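Local coordinates for lipopolysaccharide biosynthesis protein wbpB (Thermus thermophilus, PDB 3O9Z), which is an NAD-binding dehydrogenase that probably acts in the biosynthesis of 2,3-diacetamido-2,3-dideoxy-D-mannuronic acid, a sugar of bacterial lipopolysaccharide, at residues 21-26 with 268-273; 71-76 with 95-100; 91-96 with 124-129. One frame throughout, in Å; residues are numbered along the deposited sequence.

All three contacts belong to the Rossmann half of the enzyme or pack against it. Contacts 2 and 3 are closest, with centres about 6 Å apart: they share Leu95 and Gly96, and their strands 98-101 and 126-128 lie side by side, Ala99 O being 2.8 Å from Tyr127 N. Contact 1 lies about 15 Å from the centre of contact 2 and about 17 Å from that of contact 3. Its helix 266-274 packs on the same sheet, with Tyr270 CE2 3.7 Å from Leu100 CD2 and Thr273 CG2 3.8 Å from Tyr127 CD2. The side chains of Leu76, Tyr270 and Val126 are about 9, about 10 and about 13 Å from a bound NAD.

Contact 1 of 3, residues 21-26 with 268-273; sequences KAIKEV and EVYRKT
The first torsion of Tyr270 is well off a staggered position (chi1 -97°), and this turns one face of the ring to Ala22. The methyl CB of Ala22 sits over that face, offset toward the rim and 3.6 Å from the ring centroid, a CH-pi contact whose nearest ring atom is CD2. Further along the ring, CG1 of Ile23 approaches CE1 at 3.7 Å, coming in obliquely. Val26, the first residue to leave the helical conformation, works at the other end of the tyrosine: its CG1, anti to the carbonyl carbon (chi1 -61°), packs 3.9 Å from Tyr270 CB and also reaches the backbone N of Arg271 at 4.0 Å. No hydrogen bond joins the two segments, so the join is apolar. The polar tip of Tyr270 is satisfied beyond them, its OH bonding to His19 ND1 and Ser77 OG. On the outer side, Arg271 turns back along its own helix and grips Glu268 side-on, NE to OE1 and NH2 to OE2. Helix 16-25, the first of the NAD-binding Rossmann fold and next after strand 5-9, thus packs on helix 266-274 from far along the chain, which in turn lies on Leu100 of strand 98-101 through Tyr270 and Thr273.

Contact 2 of 3, residues 71-76 with 95-100; sequences EGVDYL and LGANAL
Tyr75 and Asn98 face each other across neighbouring parallel strands, and Asn98 can be followed outward atom by atom. Its CB lies over one face of the Tyr75 ring, 3.7 Å from the centroid and shifted toward the rim, with CE1 the nearest ring atom. From there CG goes anti to the carbonyl carbon (chi1 -77°), carrying the amide past the ring with the two planes almost perpendicular, 86° apart. ND2 then gives a weak hydrogen bond to Tyr75 OH at 3.3 Å, while OD1 accepts from the backbone N of Arg125, just ahead of the neighbouring strand 126-128. Beneath these side chains runs the parallel ladder of a beta-alpha-beta crossover, in which helix 85-94 links strand 75-78 to strand 98-101 within the Rossmann fold. Its bonds run from Asn98 N to Asp74 O (3.0 Å), from Leu76 N to Asn98 O (2.9 Å, 170° at the hydrogen) and from Leu100 N to Leu76 O. On the sheet face away from Tyr75, Leu76 and Ala99 both pack against helix 85-94. Where the segments diverge, Ala97 CB rests 3.6 Å from Val73 O, and one water donates to both Val73 O (3.1 Å) and Leu95 O (2.8 Å).

Contact 3 of 3, residues 91-96 with 124-129; sequences MALRLG and RRVYTV
A Schellman motif ends helix 85-94 at Gly96, and there the helix meets the segment leading into strand 126-128 of the Rossmann sheet. Leu93 and Gly96 make the contact from the helix side. The CD2 methyl of Leu93 reaches Arg124 CB at 3.6 Å, the two side chains sliding past each other in opposite directions, and CD1 packs 4.1 Å from CG2 of Val126, whose side chain it crosses at about a right angle. Arg124 is bent at chi2 (-62°), which turns the guanidinium toward the carbonyl of Gly96, just past the helix end. In this position, one of two modelled for the side chain, Gly96 O lies over the centre of the guanidinium face, but its 2.9 Å approach to Arg124 CZ is unusually short and the detail is doubtful. The N-H groups do not point at the oxygen, and no hydrogen bond forms. Gly96 itself has positive phi (74°), as the Schellman turn requires, and its N bonds back to Leu93 O at 3.1 Å. Leu93 and Val126 together show the packing typical of a Rossmann fold, with a crossover helix lying against strands of the parallel sheet.

Contact 1 of 3, residues 21-26 with 268-273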
loop_
_atom_site.group_PDB
_atom_site.type_symbol
_atom_site.label_atom_id
_atom_site.label_comp_id
_atom_site.label_asym_id
_atom_site.label_seq_id
_atom_site.Cartn_x
_atom_site.Cartn_y
_atom_site.Cartn_z
ATOM N N LYS A 21 -12.083 17.084 -15.700
ATOM C CA LYS A 21 -12.787 18.248 -16.227
ATOM C C LYS A 21 -12.238 18.616 -17.623
ATOM O O LYS A 21 -13.025 18.911 -18.545
ATOM C CB LYS A 21 -12.735 19.397 -15.216
ATOM C CG LYS A 21 -13.353 20.706 -15.681
ATOM C CD LYS A 21 -12.752 21.845 -14.880
ATOM C CE LYS A 21 -13.817 22.506 -14.047
ATOM N NZ LYS A 21 -14.220 23.759 -14.742
ATOM N N ALA A 22 -10.920 18.576 -17.827
ATOM C CA ALA A 22 -10.350 18.949 -19.132
ATOM C C ALA A 22 -10.775 17.972 -20.231
ATOM O O ALA A 22 -11.088 18.370 -21.360
ATOM C CB ALA A 22 -8.802 18.984 -19.068
ATOM N N ILE A 23 -10.693 16.678 -19.954
ATOM C CA ILE A 23 -11.089 15.679 -20.940
ATOM C C ILE A 23 -12.542 15.887 -21.330
ATOM O O ILE A 23 -12.871 15.828 -22.515
ATOM C CB ILE A 23 -10.888 14.254 -20.378
ATOM C CG1 ILE A 23 -9.396 13.969 -20.240
ATOM C CG2 ILE A 23 -11.544 13.184 -21.289
ATOM C CD1 ILE A 23 -9.060 12.721 -19.420
ATOM N N LYS A 24 -13.399 16.090 -20.337
ATOM C CA LYS A 24 -14.799 16.452 -20.567
ATOM C C LYS A 24 -14.890 17.648 -21.526
ATOM O O LYS A 24 -15.459 17.547 -22.628
ATOM C CB LYS A 24 -15.452 16.777 -19.222
ATOM C CG LYS A 24 -16.794 17.468 -19.284
ATOM C CD LYS A 24 -17.862 16.443 -18.992
ATOM C CE LYS A 24 -17.586 15.156 -19.754
ATOM N NZ LYS A 24 -17.922 13.984 -18.904
ATOM N N GLU A 25 -14.316 18.770 -21.089
ATOM C CA GLU A 25 -14.474 20.059 -21.753
ATOM C C GLU A 25 -13.859 20.063 -23.157
ATOM O O GLU A 25 -14.303 20.813 -24.012
ATOM C CB GLU A 25 -13.943 21.201 -20.865
ATOM C CG GLU A 25 -14.732 21.344 -19.575
ATOM C CD GLU A 25 -14.370 22.538 -18.705
ATOM O OE1 GLU A 25 -13.238 23.067 -18.794
ATOM O OE2 GLU A 25 -15.209 22.908 -17.858
ATOM N N VAL A 26 -12.901 19.200 -23.463
ATOM C CA VAL A 26 -12.435 19.111 -24.845
ATOM C C VAL A 26 -13.173 18.059 -25.701
ATOM O O VAL A 26 -12.763 17.778 -26.829
ATOM C CB VAL A 26 -10.917 18.882 -24.944
ATOM C CG1 VAL A 26 -10.128 20.032 -24.297
ATOM C CG2 VAL A 26 -10.500 17.505 -24.392
ATOM N N GLU A 268 -7.308 24.567 -21.016
ATOM C CA GLU A 268 -6.525 25.214 -22.064
ATOM C C GLU A 268 -5.221 24.532 -22.492
ATOM O O GLU A 268 -4.935 24.431 -23.673
ATOM C CB GLU A 268 -6.307 26.682 -21.690
ATOM C CG GLU A 268 -5.470 27.448 -22.717
ATOM C CD GLU A 268 -6.168 27.643 -24.043
ATOM O OE1 GLU A 268 -7.424 27.560 -24.099
ATOM O OE2 GLU A 268 -5.426 27.919 -25.012
ATOM N N VAL A 269 -4.429 23.964 -21.575
ATOM C CA VAL A 269 -3.350 23.098 -21.984
ATOM C C VAL A 269 -3.832 21.941 -22.871
ATOM O O VAL A 269 -3.145 21.542 -23.792
ATOM C CB VAL A 269 -2.600 22.607 -20.720
ATOM C CG1 VAL A 269 -1.487 21.657 -21.059
ATOM C CG2 VAL A 269 -2.053 23.843 -19.990
ATOM N N TYR A 270 -4.945 21.311 -22.488
ATOM C CA TYR A 270 -5.406 20.122 -23.213
ATOM C C TYR A 270 -5.781 20.514 -24.636
ATOM O O TYR A 270 -5.385 19.884 -25.610
ATOM C CB TYR A 270 -6.642 19.531 -22.519
ATOM C CG TYR A 270 -6.338 18.385 -21.585
ATOM C CD1 TYR A 270 -6.763 17.101 -21.896
ATOM C CD2 TYR A 270 -5.667 18.591 -20.389
ATOM C CE1 TYR A 270 -6.484 16.031 -21.047
ATOM C CE2 TYR A 270 -5.395 17.546 -19.538
ATOM C CZ TYR A 270 -5.804 16.279 -19.867
ATOM O OH TYR A 270 -5.504 15.202 -19.077
ATOM N N ARG A 271 -6.508 21.616 -24.711
ATOM C CA ARG A 271 -6.856 22.137 -26.036
ATOM C C ARG A 271 -5.644 22.413 -26.931
ATOM O O ARG A 271 -5.597 22.013 -28.099
ATOM C CB ARG A 271 -7.696 23.394 -25.874
ATOM C CG ARG A 271 -8.180 23.919 -27.217
ATOM C CD ARG A 271 -8.684 25.360 -27.157
ATOM N NE ARG A 271 -7.595 26.327 -27.001
ATOM C CZ ARG A 271 -6.766 26.706 -27.974
ATOM N NH1 ARG A 271 -6.864 26.179 -29.188
ATOM N NH2 ARG A 271 -5.818 27.604 -27.732
ATOM N N LYS A 272 -4.652 23.108 -26.391
ATOM C CA LYS A 272 -3.463 23.385 -27.192
ATOM C C LYS A 272 -2.782 22.114 -27.634
ATOM O O LYS A 272 -2.295 22.019 -28.747
ATOM C CB LYS A 272 -2.475 24.227 -26.370
ATOM C CG LYS A 272 -3.000 25.639 -26.104
ATOM C CD LYS A 272 -1.895 26.587 -25.646
ATOM C CE LYS A 272 -0.666 26.559 -26.552
ATOM N NZ LYS A 272 -0.714 27.609 -27.623
ATOM N N THR A 273 -2.775 21.106 -26.768
ATOM C CA THR A 273 -2.067 19.878 -27.059
ATOM C C THR A 273 -2.765 19.236 -28.257
ATOM O O THR A 273 -2.127 18.754 -29.183
ATOM C CB THR A 273 -2.059 18.967 -25.811
ATOM O OG1 THR A 273 -1.430 19.715 -24.740
ATOM C CG2 THR A 273 -1.258 17.701 -26.073
#

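Contact 2 of 3, residues 71-76 with 95-100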
loop_
_atom_site.group_PDB
_atom_site.type_symbol
_atom_site.label_atom_id
_atom_site.label_comp_id
_atom_site.label_asym_id
_atom_site.label_seq_id
_atom_site.Cartn_x
_atom_site.Cartn_y
_atom_site.Cartn_z
ATOM N N GLU A 71 -9.044 -0.210 -31.439
ATOM C CA GLU A 71 -9.793 0.708 -30.581
ATOM C C GLU A 71 -8.827 1.331 -29.562
ATOM O O GLU A 71 -9.205 1.633 -28.423
ATOM C CB GLU A 71 -10.894 -0.019 -29.803
ATOM C CG GLU A 71 -11.750 -0.936 -30.669
ATOM C CD GLU A 71 -12.935 -1.517 -29.929
ATOM O OE1 GLU A 71 -12.741 -2.421 -29.079
ATOM O OE2 GLU A 71 -14.054 -1.040 -30.200
ATOM N N GLY A 72 -7.559 1.453 -29.947
ATOM C CA GLY A 72 -6.548 1.977 -29.025
ATOM C C GLY A 72 -6.904 3.358 -28.526
ATOM O O GLY A 72 -7.667 4.130 -29.121
ATOM N N VAL A 73 -6.369 3.709 -27.351
ATOM C CA VAL A 73 -6.410 5.090 -26.917
ATOM C C VAL A 73 -5.459 5.959 -27.787
ATOM O O VAL A 73 -4.391 5.504 -28.226
ATOM C CB VAL A 73 -6.151 5.305 -25.372
ATOM C CG1 VAL A 73 -7.317 4.660 -24.607
ATOM C CG2 VAL A 73 -4.800 4.737 -24.943
ATOM N N ASP A 74 -5.879 7.203 -27.881
ATOM C CA ASP A 74 -5.063 8.252 -28.545
ATOM C C ASP A 74 -4.002 8.855 -27.618
ATOM O O ASP A 74 -2.878 9.146 -28.059
ATOM C CB ASP A 74 -6.012 9.345 -29.015
ATOM C CG ASP A 74 -6.986 8.833 -30.062
ATOM O OD1 ASP A 74 -6.530 8.183 -31.030
ATOM O OD2 ASP A 74 -8.197 9.098 -29.894
ATOM N N TYR A 75 -4.326 8.969 -26.324
ATOM C CA TYR A 75 -3.504 9.697 -25.367
ATOM C C TYR A 75 -3.542 8.968 -24.008
ATOM O O TYR A 75 -4.617 8.510 -23.550
ATOM C CB TYR A 75 -4.081 11.086 -25.122
ATOM C CG TYR A 75 -3.444 12.123 -26.020
ATOM C CD1 TYR A 75 -2.314 12.810 -25.610
ATOM C CD2 TYR A 75 -3.918 12.321 -27.300
ATOM C CE1 TYR A 75 -1.701 13.748 -26.425
ATOM C CE2 TYR A 75 -3.308 13.236 -28.132
ATOM C CZ TYR A 75 -2.211 13.932 -27.692
ATOM O OH TYR A 75 -1.589 14.844 -28.520
ATOM N N LEU A 76 -2.370 8.871 -23.413
ATOM C CA LEU A 76 -2.289 8.561 -21.976
ATOM C C LEU A 76 -2.064 9.893 -21.261
ATOM O O LEU A 76 -0.977 10.467 -21.426
ATOM C CB LEU A 76 -1.182 7.553 -21.720
ATOM C CG LEU A 76 -1.147 7.095 -20.254
ATOM C CD1 LEU A 76 -2.462 6.347 -19.888
ATOM C CD2 LEU A 76 0.032 6.231 -20.078
ATOM N N LEU A 95 2.521 1.390 -26.438
ATOM C CA LEU A 95 1.103 1.071 -26.695
ATOM C C LEU A 95 0.575 1.822 -27.907
ATOM O O LEU A 95 -0.565 1.632 -28.320
ATOM C CB LEU A 95 0.206 1.426 -25.488
ATOM C CG LEU A 95 0.353 0.532 -24.250
ATOM C CD1 LEU A 95 -0.335 1.176 -23.056
ATOM C CD2 LEU A 95 -0.298 -0.791 -24.513
ATOM N N GLY A 96 1.436 2.619 -28.542
ATOM C CA GLY A 96 0.942 3.360 -29.695
ATOM C C GLY A 96 0.044 4.527 -29.392
ATOM O O GLY A 96 -0.741 4.959 -30.215
ATOM N N ALA A 97 0.292 5.215 -28.272
ATOM C CA ALA A 97 -0.464 6.401 -27.877
ATOM C C ALA A 97 0.553 7.544 -27.611
ATOM O O ALA A 97 1.741 7.291 -27.335
ATOM C CB ALA A 97 -1.227 6.146 -26.541
ATOM N N ASN A 98 0.031 8.747 -27.709
ATOM C CA ASN A 98 0.794 9.945 -27.315
ATOM C C ASN A 98 0.643 10.026 -25.800
ATOM O O ASN A 98 -0.161 9.301 -25.196
ATOM C CB ASN A 98 0.207 11.205 -27.962
ATOM C CG ASN A 98 0.598 11.355 -29.462
ATOM O OD1 ASN A 98 1.414 10.671 -30.039
ATOM N ND2 ASN A 98 0.069 12.383 -30.043
ATOM N N ALA A 99 1.433 10.906 -25.193
ATOM C CA ALA A 99 1.400 11.119 -23.741
ATOM C C ALA A 99 1.167 12.565 -23.445
ATOM O O ALA A 99 1.742 13.461 -24.116
ATOM C CB ALA A 99 2.695 10.647 -23.131
ATOM N N LEU A 100 0.396 12.824 -22.399
ATOM C CA LEU A 100 0.272 14.163 -21.891
ATOM C C LEU A 100 0.508 14.061 -20.400
ATOM O O LEU A 100 -0.387 13.647 -19.645
ATOM C CB LEU A 100 -1.083 14.804 -22.135
ATOM C CG LEU A 100 -1.346 16.207 -21.538
ATOM C CD1 LEU A 100 -0.144 17.177 -21.732
ATOM C CD2 LEU A 100 -2.666 16.847 -21.948
HETATM O O HOH W 1 -3.141 2.653 -28.469
#

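Contact 3 of 3, residues 91-96 with 124-129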
loop_
_atom_site.group_PDB
_atom_site.type_symbol
_atom_site.label_atom_id
_atom_site.label_comp_id
_atom_site.label_asym_id
_atom_site.label_seq_id
_atom_site.Cartn_x
_atom_site.Cartn_y
_atom_site.Cartn_z
ATOM N N MET A 91 5.353 3.621 -21.493
ATOM C CA MET A 91 4.223 2.713 -21.690
ATOM C C MET A 91 3.295 3.272 -22.767
ATOM O O MET A 91 2.853 2.521 -23.672
ATOM C CB MET A 91 3.472 2.563 -20.358
ATOM C CG MET A 91 2.120 1.813 -20.436
ATOM S SD MET A 91 1.476 1.341 -18.753
ATOM C CE MET A 91 1.140 2.916 -17.944
ATOM N N ALA A 92 2.923 4.551 -22.685
ATOM C CA ALA A 92 2.073 5.185 -23.675
ATOM C C ALA A 92 2.688 4.898 -25.072
ATOM O O ALA A 92 1.984 4.410 -25.985
ATOM C CB ALA A 92 1.970 6.692 -23.445
ATOM N N LEU A 93 3.964 5.200 -25.210
ATOM C CA LEU A 93 4.569 5.130 -26.551
ATOM C C LEU A 93 4.549 3.693 -27.049
ATOM O O LEU A 93 4.370 3.435 -28.266
ATOM C CB LEU A 93 5.972 5.754 -26.590
ATOM C CG LEU A 93 6.147 7.201 -26.133
ATOM C CD1 LEU A 93 7.604 7.627 -26.227
ATOM C CD2 LEU A 93 5.229 8.157 -26.885
ATOM N N ARG A 94 4.949 2.737 -26.213
ATOM C CA ARG A 94 4.929 1.346 -26.659
ATOM C C ARG A 94 3.566 0.804 -27.013
ATOM O O ARG A 94 3.488 -0.123 -27.827
ATOM C CB ARG A 94 5.718 0.362 -25.770
ATOM C CG ARG A 94 4.957 -0.189 -24.536
ATOM C CD ARG A 94 5.726 -1.254 -23.753
ATOM N NE ARG A 94 6.934 -0.711 -23.111
ATOM C CZ ARG A 94 6.964 -0.202 -21.874
ATOM N NH1 ARG A 94 8.092 0.320 -21.428
ATOM N NH2 ARG A 94 5.900 -0.245 -21.083
ATOM N N LEU A 95 2.521 1.390 -26.438
ATOM C CA LEU A 95 1.103 1.071 -26.695
ATOM C C LEU A 95 0.575 1.822 -27.907
ATOM O O LEU A 95 -0.565 1.632 -28.320
ATOM C CB LEU A 95 0.206 1.426 -25.488
ATOM C CG LEU A 95 0.353 0.532 -24.250
ATOM C CD1 LEU A 95 -0.335 1.176 -23.056
ATOM C CD2 LEU A 95 -0.298 -0.791 -24.513
ATOM N N GLY A 96 1.436 2.619 -28.542
ATOM C CA GLY A 96 0.942 3.360 -29.695
ATOM C C GLY A 96 0.044 4.527 -29.392
ATOM O O GLY A 96 -0.741 4.959 -30.215
ATOM N N ARG A 124 5.230 8.462 -32.173
ATOM C CA ARG A 124 4.290 9.141 -31.282
ATOM C C ARG A 124 4.996 10.329 -30.624
ATOM O O ARG A 124 6.234 10.482 -30.760
ATOM C CB ARG A 124 3.822 8.181 -30.176
ATOM C CG ARG A 124 3.289 6.877 -30.741
ATOM C CD ARG A 124 2.082 7.095 -31.609
ATOM N NE ARG A 124 1.628 5.822 -32.170
ATOM C CZ ARG A 124 0.486 5.607 -32.815
ATOM N NH1 ARG A 124 0.234 4.418 -33.355
ATOM N NH2 ARG A 124 -0.329 6.639 -33.037
ATOM N N ARG A 125 4.192 11.124 -29.916
ATOM C CA ARG A 125 4.680 12.368 -29.273
ATOM C C ARG A 125 4.402 12.422 -27.771
ATOM O O ARG A 125 3.362 11.938 -27.292
ATOM C CB ARG A 125 4.048 13.580 -29.933
ATOM C CG ARG A 125 4.523 13.767 -31.419
ATOM C CD ARG A 125 6.024 14.011 -31.566
ATOM N NE ARG A 125 6.508 15.136 -30.758
ATOM C CZ ARG A 125 6.312 16.421 -31.021
ATOM N NH1 ARG A 125 6.805 17.342 -30.193
ATOM N NH2 ARG A 125 5.679 16.811 -32.115
ATOM N N VAL A 126 5.301 13.131 -27.092
ATOM C CA VAL A 126 5.234 13.381 -25.646
ATOM C C VAL A 126 4.966 14.845 -25.388
ATOM O O VAL A 126 5.784 15.678 -25.817
ATOM C CB VAL A 126 6.551 12.993 -25.017
ATOM C CG1 VAL A 126 6.449 13.150 -23.472
ATOM C CG2 VAL A 126 6.937 11.558 -25.429
ATOM N N TYR A 127 3.895 15.158 -24.656
ATOM C CA TYR A 127 3.562 16.502 -24.212
ATOM C C TYR A 127 3.366 16.683 -22.718
ATOM O O TYR A 127 3.297 15.689 -22.009
ATOM C CB TYR A 127 2.323 16.997 -24.904
ATOM C CG TYR A 127 2.469 16.962 -26.414
ATOM C CD1 TYR A 127 3.229 17.920 -27.047
ATOM C CD2 TYR A 127 1.890 15.961 -27.176
ATOM C CE1 TYR A 127 3.390 17.914 -28.427
ATOM C CE2 TYR A 127 2.022 15.956 -28.579
ATOM C CZ TYR A 127 2.780 16.945 -29.180
ATOM O OH TYR A 127 2.959 16.970 -30.552
ATOM N N THR A 128 3.396 17.925 -22.247
ATOM C CA THR A 128 3.361 18.169 -20.803
ATOM C C THR A 128 2.460 19.335 -20.412
ATOM O O THR A 128 2.122 20.235 -21.188
ATOM C CB THR A 128 4.791 18.271 -20.224
ATOM O OG1 THR A 128 4.813 18.233 -18.784
ATOM C CG2 THR A 128 5.432 19.547 -20.695
ATOM N N VAL A 129 1.997 19.313 -19.162
ATOM C CA VAL A 129 1.160 20.390 -18.626
ATOM C C VAL A 129 2.058 21.447 -17.957
ATOM O O VAL A 129 2.666 21.209 -16.907
ATOM C CB VAL A 129 0.161 19.847 -17.571
ATOM C CG1 VAL A 129 -0.702 20.967 -16.948
ATOM C CG2 VAL A 129 -0.700 18.784 -18.208
#